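Local coordinates for protein fiber KNOB domain (Avirulent turkey hemorrhagic enteritis virus, PDB 4D63) that forms the trimeric head of the adenovirus fibre, binds the sialic acid of 6-sialyllactose and probably mediates attachment of the virus to its host cell, at residues L133-E138 / K172-K177; F143-F148 / I162-V167; T59-V64 / R101-L106; D73-I78 / L181-I186. One frame throughout, in Å; residues are numbered along the deposited sequence.

Contact 1 of 4, residues L133-E138 / K172-K177; sequences LEVILE and KMIKIK
The carboxylate of E134 meets K177 at one oxygen, with K177 NZ 3.3 Å from E134 OE1 in a weak salt bridge, while its other oxygen, OE2, is bonded by S142 of the adjacent strand. E134 holds its CG anti to the backbone N (chi1 -174°) and runs extended; K177 is bent at three torsions, which brings its CE as near to OE1 as its NZ. K175, beside them, leads its own ammonium away to a salt bridge with E99. Among the flat peptide groups, E134 N donates to K175 O, and K175 N returns to E134 O at 2.8 Å. I136 O accepts from both K172 N, at 2.8 Å, and M173 N, at 3.2 Å. With both residues facing I136, this is a classic beta bulge, set where the chain turns a corner at K172. Strand segments 133-137 and 173-176 run antiparallel, their axes 4.7 Å apart at 164°. On the buried face L133 CD2 touches both I174 CG2 (3.7 Å) and I176 CG1 (3.6 Å). On the other face I136 and M173 run alongside each other, I136 CG1 4.0 Å from M173 CB.

Contact 2 of 4, residues F143-F148 / I162-V167; sequences FIQVGF and IQCNPV
Q145 reaches across to the backbone of N165 and works through both ends of its amide. N165 N donates to Q145 OE1 at 3.1 Å, a bond whose length is doubtful because OE1 sits too close to C164 in the model; Q145 NE2 returns a weak bond to N165 O. The same NE2 also packs on a methyl, 3.4 Å from V167 CG1. The two side chains, Q145 and N165, run antiparallel past one another, their amide planes 49° apart. Two waters bridge the N165 amide to the backbone of V146: one accepts from V146 N and donates to N165 OD1; the second donates to V146 O and accepts from N165 ND2. Q145 is placed for this by CG standing beside its own backbone N (chi1 -72°) with an extended chain beyond. Further along, regular pairing takes over: F148 N to Q163 O is 2.9 Å and Q163 N to F148 O is 3.0 Å, an antiparallel hydrogen-bonded pair. At the opposite end V167 CG1 comes obliquely to the F143 ring, 4.1 Å from its CD1. The contact thus joins the hairpin of strands 142-154 and 157-163 to the loop that follows. Strand 129-137 flanks it beyond 142-154, strand 113-120 flanks it beyond 157-163, and V146 packs on V146 of the second subunit and F148 of the third.

Contact 3 of 4, residues T59-V64 / R101-L106; sequences TKTAKV and RSADFL
T59 and T61 both point their hydroxyls at one oxygen of D104, and this is the tight part of the contact. T59 OG1 donates to D104 OD1 at 2.8 Å, arriving from above the carboxylate plane, 41° out of it; T61 OG1 donates to the same OD1 at 2.7 Å from the syn side, 21° out of the plane. The remaining oxygen, D104 OD2, uses its anti lone pair to accept from R101 N at 3.1 Å, so both carboxylate oxygens are held and the group's rotation is largely fixed. Such a set of donors would be expected to stabilise the negative charge. In each threonine OG1 sits between the backbone N and the carbonyl carbon (chi1 71° in T59), which brings it round to the aspartate.

The outer side is looser. T61 CG2 rests on A103 CB at 3.6 Å, and the long K60 chain passes over A103 O to bring NZ to 3.9 Å from L106 CD2, the lysine chain lying roughly perpendicular to the leucine. K60 N and D104 O do not meet directly: a water spans them, accepting from the first and donating to the second. L106 is covered in part by P90 of the second subunit.

T59 OG1 also accepts from K63 N at 3.0 Å and more distantly from T61 N, the latter defining an ST turn. It coincides with the type I turn of T59 to A62 that links strands 53-59 and 64-71, here docked on the short 3-10 segment 102-104.

Contact 4 of 4, residues D73-I78 / L181-I186; sequences DALLII and LFTCLI
L76 and I78 meet C184, I186 and F182 on one face of this strand pair, while L75 and I77 meet T183 and L181 on the other. I78 CG2 lies 3.8 Å from F182 CB, and the F182 ring turns its edge, not its face, to I78 O. L76 CB has I186 CD1 at 4.2 Å. On the second face I77 CG2 fits against the fork of L181, 3.8 Å from CD1 and only slightly more from CD2; I77 CG1 runs alongside T183, 4.0 Å from OG1. L75 CD1 reaches T183 CG2 at 3.7 Å, its CG being anti to the backbone N (chi1 -174°).

The segments 75-78 and 181-185 run antiparallel, axes 4.7 Å apart at 169°, the second being the outermost strand of the sheet within its chain. The L75, I77 and T183 face meets the other subunits of the trimer: L75 packs on I77 of the second subunit and T183 on T183 of the third. The opposite face is covered within the chain, L76 by V122 and V124, and F182 and C184 by S126; that loop includes E125, which lines the sialic acid pocket.

Outward, the polar backbone is paired reciprocally at two positions. L76 N bonds C184 O at 2.9 Å and I78 N bonds F182 O, each answered by a reverse bond. Beyond the regular strand a single bond continues the pairing, I186 N meeting A74 O at 2.5 Å, so short that the modelled distance is doubtful.

Overall arrangement
From the N terminus, the 59-64 turn comes first and is joined by 101-106, closing contact 3. Contact 4 opens between these segments, at 73-78, and closes near the C terminus at 181-186, so contacts 3 and 4 cross. Contact 1 opens at 133-138 and closes at 172-177, enclosing contact 2, and both nest inside the loop of contact 4. Contacts 1 and 2 touch as neighbours in the sheet: V135 N lies 2.9 Å from F143 O, a probable hydrogen bond. Contact 3 meets contact 1 where I174 packs on F105. Contact 4 lies about 27 Å from contact 1, centre to centre, on the opposite side of the chain's centre.

Contact 1 of 4, residues L133-E138 / K172-K177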
loop_
_atom_site.group_PDB
_atom_site.type_symbol
_atom_site.label_atom_id
_atom_site.label_comp_id
_atom_site.label_asym_id
_atom_site.label_seq_id
_atom_site.Cartn_x
_atom_site.Cartn_y
_atom_site.Cartn_z
ATOM N N LEU A 133 5.139 1.507 -10.952
ATOM C CA LEU A 133 6.390 1.794 -11.621
ATOM C C LEU A 133 6.242 1.619 -13.096
ATOM O O LEU A 133 5.480 0.794 -13.543
ATOM C CB LEU A 133 7.441 0.782 -11.245
ATOM C CG LEU A 133 7.971 0.874 -9.847
ATOM C CD1 LEU A 133 9.095 -0.147 -9.793
ATOM C CD2 LEU A 133 8.420 2.309 -9.557
ATOM N N GLU A 134 7.036 2.360 -13.838
ATOM C CA GLU A 134 7.274 2.027 -15.205
ATOM C C GLU A 134 8.774 1.925 -15.309
ATOM O O GLU A 134 9.492 2.834 -14.917
ATOM C CB GLU A 134 6.702 3.087 -16.144
ATOM C CG GLU A 134 6.826 2.683 -17.594
ATOM C CD GLU A 134 6.127 3.619 -18.548
ATOM O OE1 GLU A 134 5.658 4.704 -18.126
ATOM O OE2 GLU A 134 6.055 3.251 -19.734
ATOM N N VAL A 135 9.234 0.781 -15.798
ATOM C CA VAL A 135 10.640 0.437 -15.855
ATOM C C VAL A 135 11.013 0.478 -17.329
ATOM O O VAL A 135 10.480 -0.303 -18.109
ATOM C CB VAL A 135 10.827 -0.963 -15.279
ATOM C CG1 VAL A 135 12.226 -1.468 -15.546
ATOM C CG2 VAL A 135 10.543 -0.947 -13.778
ATOM N N ILE A 136 11.860 1.435 -17.713
ATOM C CA ILE A 136 12.254 1.628 -19.115
ATOM C C ILE A 136 13.597 0.917 -19.347
ATOM O O ILE A 136 14.585 1.242 -18.672
ATOM C CB ILE A 136 12.503 3.120 -19.492
ATOM C CG1 ILE A 136 11.508 4.097 -18.880
ATOM C CG2 ILE A 136 12.536 3.295 -21.004
ATOM C CD1 ILE A 136 10.098 3.820 -19.255
ATOM N N LEU A 137 13.641 -0.014 -20.301
ATOM C CA LEU A 137 14.886 -0.705 -20.656
ATOM C C LEU A 137 15.734 0.128 -21.616
ATOM O O LEU A 137 15.238 1.077 -22.244
ATOM C CB LEU A 137 14.576 -2.067 -21.282
ATOM C CG LEU A 137 13.865 -3.092 -20.407
ATOM C CD1 LEU A 137 13.877 -4.448 -21.076
ATOM C CD2 LEU A 137 14.527 -3.198 -19.049
ATOM N N GLU A 138 17.007 -0.238 -21.761
ATOM C CA GLU A 138 17.919 0.482 -22.681
ATOM C C GLU A 138 17.476 0.497 -24.159
ATOM O O GLU A 138 17.780 1.450 -24.878
ATOM C CB GLU A 138 19.363 -0.009 -22.543
ATOM C CG GLU A 138 20.177 0.900 -21.619
ATOM C CD GLU A 138 21.377 0.222 -20.985
ATOM O OE1 GLU A 138 21.852 -0.802 -21.523
ATOM O OE2 GLU A 138 21.840 0.727 -19.934
ATOM N N LYS A 172 17.257 1.474 -17.972
ATOM C CA LYS A 172 17.714 2.843 -18.211
ATOM C C LYS A 172 17.076 3.791 -17.160
ATOM O O LYS A 172 17.661 4.783 -16.722
ATOM C CB LYS A 172 17.279 3.259 -19.635
ATOM C CG LYS A 172 17.860 4.571 -20.176
ATOM C CD LYS A 172 16.822 5.452 -20.896
ATOM C CE LYS A 172 16.261 4.830 -22.178
ATOM N NZ LYS A 172 17.302 4.664 -23.234
ATOM N N MET A 173 15.858 3.483 -16.755
ATOM C CA MET A 173 15.108 4.446 -15.986
ATOM C C MET A 173 13.931 3.760 -15.312
ATOM O O MET A 173 13.328 2.840 -15.875
ATOM C CB MET A 173 14.639 5.580 -16.914
ATOM C CG MET A 173 13.645 6.561 -16.308
ATOM S SD MET A 173 13.167 7.901 -17.426
ATOM C CE MET A 173 14.272 9.233 -17.010
ATOM N N ILE A 174 13.627 4.213 -14.108
ATOM C CA ILE A 174 12.450 3.805 -13.391
ATOM C C ILE A 174 11.647 5.074 -13.153
ATOM O O ILE A 174 12.186 6.058 -12.613
ATOM C CB ILE A 174 12.847 3.143 -12.046
ATOM C CG1 ILE A 174 13.638 1.858 -12.331
ATOM C CG2 ILE A 174 11.640 2.811 -11.209
ATOM C CD1 ILE A 174 14.212 1.176 -11.114
ATOM N N LYS A 175 10.379 5.050 -13.549
ATOM C CA LYS A 175 9.424 6.109 -13.208
ATOM C C LYS A 175 8.444 5.654 -12.120
ATOM O O LYS A 175 7.764 4.626 -12.264
ATOM C CB LYS A 175 8.605 6.480 -14.425
ATOM C CG LYS A 175 9.392 7.003 -15.614
ATOM C CD LYS A 175 8.431 7.502 -16.689
ATOM C CE LYS A 175 9.182 7.966 -17.930
ATOM N NZ LYS A 175 8.794 9.342 -18.321
ATOM N N ILE A 176 8.401 6.383 -11.015
ATOM C CA ILE A 176 7.402 6.149 -9.988
ATOM C C ILE A 176 6.228 7.036 -10.325
ATOM O O ILE A 176 6.340 8.250 -10.272
ATOM C CB ILE A 176 7.937 6.471 -8.585
ATOM C CG1 ILE A 176 9.149 5.592 -8.280
ATOM C CG2 ILE A 176 6.843 6.276 -7.524
ATOM C CD1 ILE A 176 9.866 6.009 -7.033
ATOM N N LYS A 177 5.099 6.407 -10.662
ATOM C CA LYS A 177 3.896 7.097 -11.148
ATOM C C LYS A 177 2.839 7.331 -10.072
ATOM O O LYS A 177 1.802 7.926 -10.347
ATOM C CB LYS A 177 3.246 6.239 -12.226
ATOM C CG LYS A 177 4.194 5.878 -13.326
ATOM C CD LYS A 177 4.436 7.057 -14.226
ATOM C CE LYS A 177 4.478 6.626 -15.683
ATOM N NZ LYS A 177 3.269 5.845 -16.074
#

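Contact 2 of 4, residues F143-F148 / I162-V167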
loop_
_atom_site.group_PDB
_atom_site.type_symbol
_atom_site.label_atom_id
_atom_site.label_comp_id
_atom_site.label_asym_id
_atom_site.label_seq_id
_atom_site.Cartn_x
_atom_site.Cartn_y
_atom_site.Cartn_z
ATOM N N PHE A 143 8.039 -1.716 -18.970
ATOM C CA PHE A 143 7.151 -2.620 -18.253
ATOM C C PHE A 143 6.516 -1.895 -17.078
ATOM O O PHE A 143 7.191 -1.222 -16.293
ATOM C CB PHE A 143 7.929 -3.879 -17.827
ATOM C CG PHE A 143 8.538 -4.603 -19.000
ATOM C CD1 PHE A 143 9.734 -4.155 -19.565
ATOM C CD2 PHE A 143 7.872 -5.670 -19.598
ATOM C CE1 PHE A 143 10.269 -4.772 -20.684
ATOM C CE2 PHE A 143 8.408 -6.295 -20.717
ATOM C CZ PHE A 143 9.606 -5.845 -21.257
ATOM N N ILE A 144 5.205 -2.013 -16.978
ATOM C CA ILE A 144 4.488 -1.491 -15.850
ATOM C C ILE A 144 4.485 -2.576 -14.804
ATOM O O ILE A 144 4.139 -3.724 -15.113
ATOM C CB ILE A 144 3.030 -1.143 -16.217
ATOM C CG1 ILE A 144 2.991 -0.106 -17.344
ATOM C CG2 ILE A 144 2.249 -0.668 -14.985
ATOM C CD1 ILE A 144 3.506 1.267 -16.934
ATOM N N GLN A 145 4.807 -2.194 -13.567
ATOM C CA GLN A 145 4.945 -3.115 -12.439
ATOM C C GLN A 145 4.458 -2.503 -11.160
ATOM O O GLN A 145 4.490 -1.288 -11.004
ATOM C CB GLN A 145 6.422 -3.465 -12.233
ATOM C CG GLN A 145 6.976 -4.376 -13.311
ATOM C CD GLN A 145 8.447 -4.652 -13.155
ATOM O OE1 GLN A 145 9.098 -4.124 -12.257
ATOM N NE2 GLN A 145 8.991 -5.469 -14.049
ATOM N N VAL A 146 4.036 -3.363 -10.234
ATOM C CA VAL A 146 3.931 -3.008 -8.826
ATOM C C VAL A 146 5.329 -3.069 -8.197
ATOM O O VAL A 146 5.950 -4.158 -8.095
ATOM C CB VAL A 146 2.998 -3.940 -8.054
ATOM C CG1 VAL A 146 2.790 -3.426 -6.638
ATOM C CG2 VAL A 146 1.664 -4.094 -8.803
ATOM N N GLY A 147 5.822 -1.890 -7.804
ATOM C CA GLY A 147 7.116 -1.755 -7.145
ATOM C C GLY A 147 6.907 -1.664 -5.659
ATOM O O GLY A 147 5.771 -1.437 -5.197
ATOM N N PHE A 148 7.975 -1.861 -4.899
ATOM C CA PHE A 148 7.910 -1.767 -3.440
ATOM C C PHE A 148 9.039 -0.847 -2.965
ATOM O O PHE A 148 10.211 -1.075 -3.273
ATOM C CB PHE A 148 8.021 -3.144 -2.800
ATOM C CG PHE A 148 6.797 -3.992 -2.995
ATOM C CD1 PHE A 148 5.747 -3.944 -2.084
ATOM C CD2 PHE A 148 6.691 -4.835 -4.087
ATOM C CE1 PHE A 148 4.616 -4.666 -2.280
ATOM C CE2 PHE A 148 5.561 -5.590 -4.273
ATOM C CZ PHE A 148 4.531 -5.528 -3.358
ATOM N N ILE A 162 14.200 0.490 -3.941
ATOM C CA ILE A 162 13.132 0.222 -4.895
ATOM C C ILE A 162 13.264 -1.201 -5.423
ATOM O O ILE A 162 14.225 -1.515 -6.109
ATOM C CB ILE A 162 13.202 1.179 -6.107
ATOM C CG1 ILE A 162 13.121 2.642 -5.661
ATOM C CG2 ILE A 162 12.117 0.844 -7.133
ATOM C CD1 ILE A 162 13.473 3.606 -6.759
ATOM N N GLN A 163 12.272 -2.037 -5.163
ATOM C CA GLN A 163 12.292 -3.387 -5.640
ATOM C C GLN A 163 11.197 -3.588 -6.616
ATOM O O GLN A 163 10.039 -3.131 -6.415
ATOM C CB GLN A 163 12.155 -4.330 -4.490
ATOM C CG GLN A 163 13.271 -4.111 -3.503
ATOM C CD GLN A 163 13.184 -4.991 -2.298
ATOM O OE1 GLN A 163 12.329 -4.803 -1.428
ATOM N NE2 GLN A 163 14.098 -5.942 -2.211
ATOM N N CYS A 164 11.564 -4.236 -7.714
ATOM C CA CYS A 164 10.579 -4.627 -8.718
ATOM C C CYS A 164 10.821 -6.043 -9.272
ATOM O O CYS A 164 11.538 -6.817 -8.668
ATOM C CB CYS A 164 10.562 -3.596 -9.813
ATOM S SG CYS A 164 12.139 -3.389 -10.605
ATOM N N ASN A 165 10.184 -6.375 -10.397
ATOM C CA ASN A 165 10.233 -7.697 -10.962
ATOM C C ASN A 165 11.340 -7.805 -12.022
ATOM O O ASN A 165 11.835 -6.783 -12.536
ATOM C CB ASN A 165 8.896 -8.034 -11.642
ATOM C CG ASN A 165 7.677 -7.753 -10.776
ATOM O OD1 ASN A 165 6.650 -7.253 -11.277
ATOM N ND2 ASN A 165 7.759 -8.095 -9.497
ATOM N N PRO A 166 11.688 -9.048 -12.404
ATOM C CA PRO A 166 12.659 -9.241 -13.484
ATOM C C PRO A 166 12.235 -8.603 -14.801
ATOM O O PRO A 166 11.063 -8.662 -15.171
ATOM C CB PRO A 166 12.712 -10.773 -13.653
ATOM C CG PRO A 166 12.154 -11.337 -12.389
ATOM C CD PRO A 166 11.147 -10.336 -11.915
ATOM N N VAL A 167 13.189 -8.016 -15.508
ATOM C CA VAL A 167 12.936 -7.532 -16.874
ATOM C C VAL A 167 14.002 -8.080 -17.835
ATOM O O VAL A 167 15.167 -8.275 -17.435
ATOM C CB VAL A 167 12.887 -5.991 -16.967
ATOM C CG1 VAL A 167 11.686 -5.448 -16.199
ATOM C CG2 VAL A 167 14.175 -5.377 -16.450
HETATM O O HOH W 1 3.926 -6.199 -11.414
HETATM O O HOH W 2 4.967 -6.955 -8.215
#

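Contact 3 of 4, residues T59-V64 / R101-L106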
loop_
_atom_site.group_PDB
_atom_site.type_symbol
_atom_site.label_atom_id
_atom_site.label_comp_id
_atom_site.label_asym_id
_atom_site.label_seq_id
_atom_site.Cartn_x
_atom_site.Cartn_y
_atom_site.Cartn_z
ATOM N N THR A 59 19.703 13.463 -5.229
ATOM C CA THR A 59 20.335 12.242 -5.716
ATOM C C THR A 59 21.770 12.500 -6.142
ATOM O O THR A 59 22.199 13.644 -6.213
ATOM C CB THR A 59 19.593 11.672 -6.942
ATOM O OG1 THR A 59 19.811 12.528 -8.064
ATOM C CG2 THR A 59 18.061 11.551 -6.678
ATOM N N LYS A 60 22.475 11.413 -6.456
ATOM C CA LYS A 60 23.838 11.428 -6.999
ATOM C C LYS A 60 23.999 12.310 -8.226
ATOM O O LYS A 60 25.073 12.825 -8.469
ATOM C CB LYS A 60 24.297 10.007 -7.382
ATOM C CG LYS A 60 25.257 9.322 -6.412
ATOM C CD LYS A 60 25.542 7.879 -6.871
ATOM C CE LYS A 60 26.896 7.335 -6.395
ATOM N NZ LYS A 60 26.988 7.106 -4.909
ATOM N N THR A 61 22.952 12.446 -9.026
ATOM C CA THR A 61 23.023 13.285 -10.212
ATOM C C THR A 61 22.397 14.637 -9.918
ATOM O O THR A 61 22.022 15.349 -10.837
ATOM C CB THR A 61 22.309 12.631 -11.421
ATOM O OG1 THR A 61 20.896 12.587 -11.203
ATOM C CG2 THR A 61 22.815 11.221 -11.649
ATOM N N ALA A 62 22.270 14.990 -8.642
ATOM C CA ALA A 62 21.715 16.276 -8.256
ATOM C C ALA A 62 20.228 16.457 -8.592
ATOM O O ALA A 62 19.735 17.595 -8.604
ATOM C CB ALA A 62 22.530 17.405 -8.871
ATOM N N LYS A 63 19.500 15.367 -8.860
ATOM C CA LYS A 63 18.043 15.471 -8.934
ATOM C C LYS A 63 17.537 15.785 -7.530
ATOM O O LYS A 63 17.982 15.210 -6.558
ATOM C CB LYS A 63 17.367 14.206 -9.493
ATOM C CG LYS A 63 15.912 14.482 -9.868
ATOM C CD LYS A 63 15.115 13.288 -10.417
ATOM C CE LYS A 63 13.980 13.776 -11.328
ATOM N NZ LYS A 63 12.604 13.371 -10.906
ATOM N N VAL A 64 16.597 16.704 -7.444
ATOM C CA VAL A 64 15.986 17.109 -6.189
ATOM C C VAL A 64 14.634 16.392 -6.090
ATOM O O VAL A 64 13.803 16.507 -7.005
ATOM C CB VAL A 64 15.760 18.642 -6.189
ATOM C CG1 VAL A 64 15.009 19.111 -4.953
ATOM C CG2 VAL A 64 17.099 19.369 -6.328
ATOM N N ARG A 101 17.080 7.637 -12.984
ATOM C CA ARG A 101 17.914 7.043 -14.037
ATOM C C ARG A 101 18.940 6.121 -13.421
ATOM O O ARG A 101 19.131 6.146 -12.217
ATOM C CB ARG A 101 18.631 8.150 -14.819
ATOM C CG ARG A 101 17.681 9.162 -15.446
ATOM C CD ARG A 101 18.294 9.978 -16.578
ATOM N NE ARG A 101 17.494 9.824 -17.801
ATOM C CZ ARG A 101 17.832 9.076 -18.860
ATOM N NH1 ARG A 101 18.985 8.411 -18.918
ATOM N NH2 ARG A 101 17.007 8.997 -19.890
ATOM N N SER A 102 19.620 5.350 -14.274
ATOM C CA SER A 102 20.692 4.429 -13.904
ATOM C C SER A 102 21.716 5.071 -13.005
ATOM O O SER A 102 22.112 4.491 -12.018
ATOM C CB SER A 102 21.476 3.957 -15.151
ATOM O OG SER A 102 20.641 3.365 -16.127
ATOM N N ALA A 103 22.153 6.263 -13.386
ATOM C CA ALA A 103 23.195 6.995 -12.676
ATOM C C ALA A 103 22.835 7.408 -11.225
ATOM O O ALA A 103 23.744 7.693 -10.425
ATOM C CB ALA A 103 23.586 8.224 -13.494
ATOM N N ASP A 104 21.529 7.450 -10.904
ATOM C CA ASP A 104 21.034 7.606 -9.515
ATOM C C ASP A 104 21.128 6.308 -8.639
ATOM O O ASP A 104 20.950 6.372 -7.412
ATOM C CB ASP A 104 19.581 8.118 -9.524
ATOM C CG ASP A 104 19.423 9.465 -10.224
ATOM O OD1 ASP A 104 20.098 10.398 -9.791
ATOM O OD2 ASP A 104 18.622 9.599 -11.203
ATOM N N PHE A 105 21.394 5.148 -9.254
ATOM C CA PHE A 105 21.449 3.873 -8.523
ATOM C C PHE A 105 22.862 3.436 -8.225
ATOM O O PHE A 105 23.805 3.758 -8.957
ATOM C CB PHE A 105 20.824 2.718 -9.318
ATOM C CG PHE A 105 19.441 2.989 -9.808
ATOM C CD1 PHE A 105 18.489 3.535 -8.966
ATOM C CD2 PHE A 105 19.095 2.700 -11.117
ATOM C CE1 PHE A 105 17.211 3.801 -9.429
ATOM C CE2 PHE A 105 17.829 2.969 -11.588
ATOM C CZ PHE A 105 16.883 3.519 -10.741
ATOM N N LEU A 106 22.988 2.639 -7.177
ATOM C CA LEU A 106 24.246 1.986 -6.866
ATOM C C LEU A 106 24.475 0.819 -7.795
ATOM O O LEU A 106 23.524 0.195 -8.290
ATOM C CB LEU A 106 24.284 1.494 -5.416
ATOM C CG LEU A 106 24.247 2.589 -4.358
ATOM C CD1 LEU A 106 24.411 1.967 -2.988
ATOM C CD2 LEU A 106 25.313 3.653 -4.571
HETATM O O HOH W 3 21.206 8.818 -6.167
#

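Contact 4 of 4, residues D73-I78 / L181-I186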
loop_
_atom_site.group_PDB
_atom_site.type_symbol
_atom_site.label_atom_id
_atom_site.label_comp_id
_atom_site.label_asym_id
_atom_site.label_seq_id
_atom_site.Cartn_x
_atom_site.Cartn_y
_atom_site.Cartn_z
ATOM N N ASP A 73 5.164 13.246 18.027
ATOM C CA ASP A 73 5.973 12.539 19.017
ATOM C C ASP A 73 6.949 11.512 18.405
ATOM O O ASP A 73 8.090 11.869 18.059
ATOM C CB ASP A 73 5.057 11.891 20.075
ATOM C CG ASP A 73 4.328 12.922 20.954
ATOM O OD1 ASP A 73 4.803 14.080 21.034
ATOM O OD2 ASP A 73 3.288 12.564 21.566
ATOM N N ALA A 74 6.508 10.261 18.259
ATOM C CA ALA A 74 7.366 9.201 17.705
ATOM C C ALA A 74 7.045 8.936 16.228
ATOM O O ALA A 74 7.438 7.909 15.673
ATOM C CB ALA A 74 7.219 7.918 18.520
ATOM N N LEU A 75 6.379 9.893 15.592
ATOM C CA LEU A 75 5.704 9.691 14.335
ATOM C C LEU A 75 6.228 10.681 13.299
ATOM O O LEU A 75 6.363 11.887 13.563
ATOM C CB LEU A 75 4.204 9.895 14.567
ATOM C CG LEU A 75 3.214 9.604 13.440
ATOM C CD1 LEU A 75 3.208 8.122 13.062
ATOM C CD2 LEU A 75 1.831 10.082 13.863
ATOM N N LEU A 76 6.571 10.173 12.131
ATOM C CA LEU A 76 6.930 11.035 11.026
ATOM C C LEU A 76 6.195 10.558 9.795
ATOM O O LEU A 76 6.365 9.424 9.363
ATOM C CB LEU A 76 8.431 11.016 10.766
ATOM C CG LEU A 76 8.804 11.876 9.543
ATOM C CD1 LEU A 76 9.445 13.172 9.977
ATOM C CD2 LEU A 76 9.726 11.154 8.578
ATOM N N ILE A 77 5.399 11.452 9.231
ATOM C CA ILE A 77 4.648 11.192 8.027
ATOM C C ILE A 77 5.229 12.078 6.943
ATOM O O ILE A 77 5.336 13.281 7.108
ATOM C CB ILE A 77 3.178 11.534 8.238
ATOM C CG1 ILE A 77 2.571 10.595 9.281
ATOM C CG2 ILE A 77 2.413 11.505 6.918
ATOM C CD1 ILE A 77 1.151 10.972 9.650
ATOM N N ILE A 78 5.598 11.477 5.828
ATOM C CA ILE A 78 6.320 12.187 4.784
ATOM C C ILE A 78 5.763 11.843 3.398
ATOM O O ILE A 78 5.706 10.671 3.013
ATOM C CB ILE A 78 7.837 11.885 4.852
ATOM C CG1 ILE A 78 8.576 12.465 3.637
ATOM C CG2 ILE A 78 8.122 10.399 4.963
ATOM C CD1 ILE A 78 10.058 12.696 3.888
ATOM N N LEU A 181 3.435 8.323 0.088
ATOM C CA LEU A 181 3.468 8.844 1.450
ATOM C C LEU A 181 3.844 7.709 2.414
ATOM O O LEU A 181 3.292 6.623 2.351
ATOM C CB LEU A 181 2.114 9.463 1.833
ATOM C CG LEU A 181 1.979 9.919 3.301
ATOM C CD1 LEU A 181 1.048 11.124 3.358
ATOM C CD2 LEU A 181 1.479 8.790 4.209
ATOM N N PHE A 182 4.805 7.987 3.286
ATOM C CA PHE A 182 5.263 7.048 4.259
ATOM C C PHE A 182 4.829 7.519 5.622
ATOM O O PHE A 182 5.107 8.668 5.995
ATOM C CB PHE A 182 6.804 6.962 4.245
ATOM C CG PHE A 182 7.392 6.532 2.922
ATOM C CD1 PHE A 182 7.600 7.444 1.909
ATOM C CD2 PHE A 182 7.734 5.197 2.697
ATOM C CE1 PHE A 182 8.145 7.032 0.708
ATOM C CE2 PHE A 182 8.271 4.801 1.512
ATOM C CZ PHE A 182 8.468 5.714 0.512
ATOM N N THR A 183 4.197 6.634 6.374
ATOM C CA THR A 183 4.007 6.824 7.806
ATOM C C THR A 183 5.126 6.035 8.533
ATOM O O THR A 183 5.256 4.837 8.330
ATOM C CB THR A 183 2.638 6.333 8.277
ATOM O OG1 THR A 183 1.593 7.067 7.607
ATOM C CG2 THR A 183 2.527 6.497 9.819
ATOM N N CYS A 184 5.940 6.722 9.346
ATOM C CA CYS A 184 7.113 6.134 9.978
ATOM C C CYS A 184 7.057 6.235 11.508
ATOM O O CYS A 184 6.575 7.239 12.046
ATOM C CB CYS A 184 8.348 6.849 9.488
ATOM S SG CYS A 184 8.434 6.972 7.706
ATOM N N LEU A 185 7.547 5.202 12.188
ATOM C CA LEU A 185 7.761 5.242 13.636
ATOM C C LEU A 185 9.214 5.565 13.953
ATOM O O LEU A 185 10.129 4.901 13.469
ATOM C CB LEU A 185 7.399 3.917 14.302
ATOM C CG LEU A 185 5.902 3.628 14.366
ATOM C CD1 LEU A 185 5.651 2.430 15.266
ATOM C CD2 LEU A 185 5.128 4.835 14.867
ATOM N N ILE A 186 9.408 6.599 14.765
ATOM C CA ILE A 186 10.720 6.992 15.243
ATOM C C ILE A 186 10.936 6.414 16.643
ATOM O O ILE A 186 10.058 6.537 17.497
ATOM C CB ILE A 186 10.840 8.521 15.290
ATOM C CG1 ILE A 186 10.420 9.127 13.947
ATOM C CG2 ILE A 186 12.261 8.933 15.673
ATOM C CD1 ILE A 186 11.022 8.442 12.737
#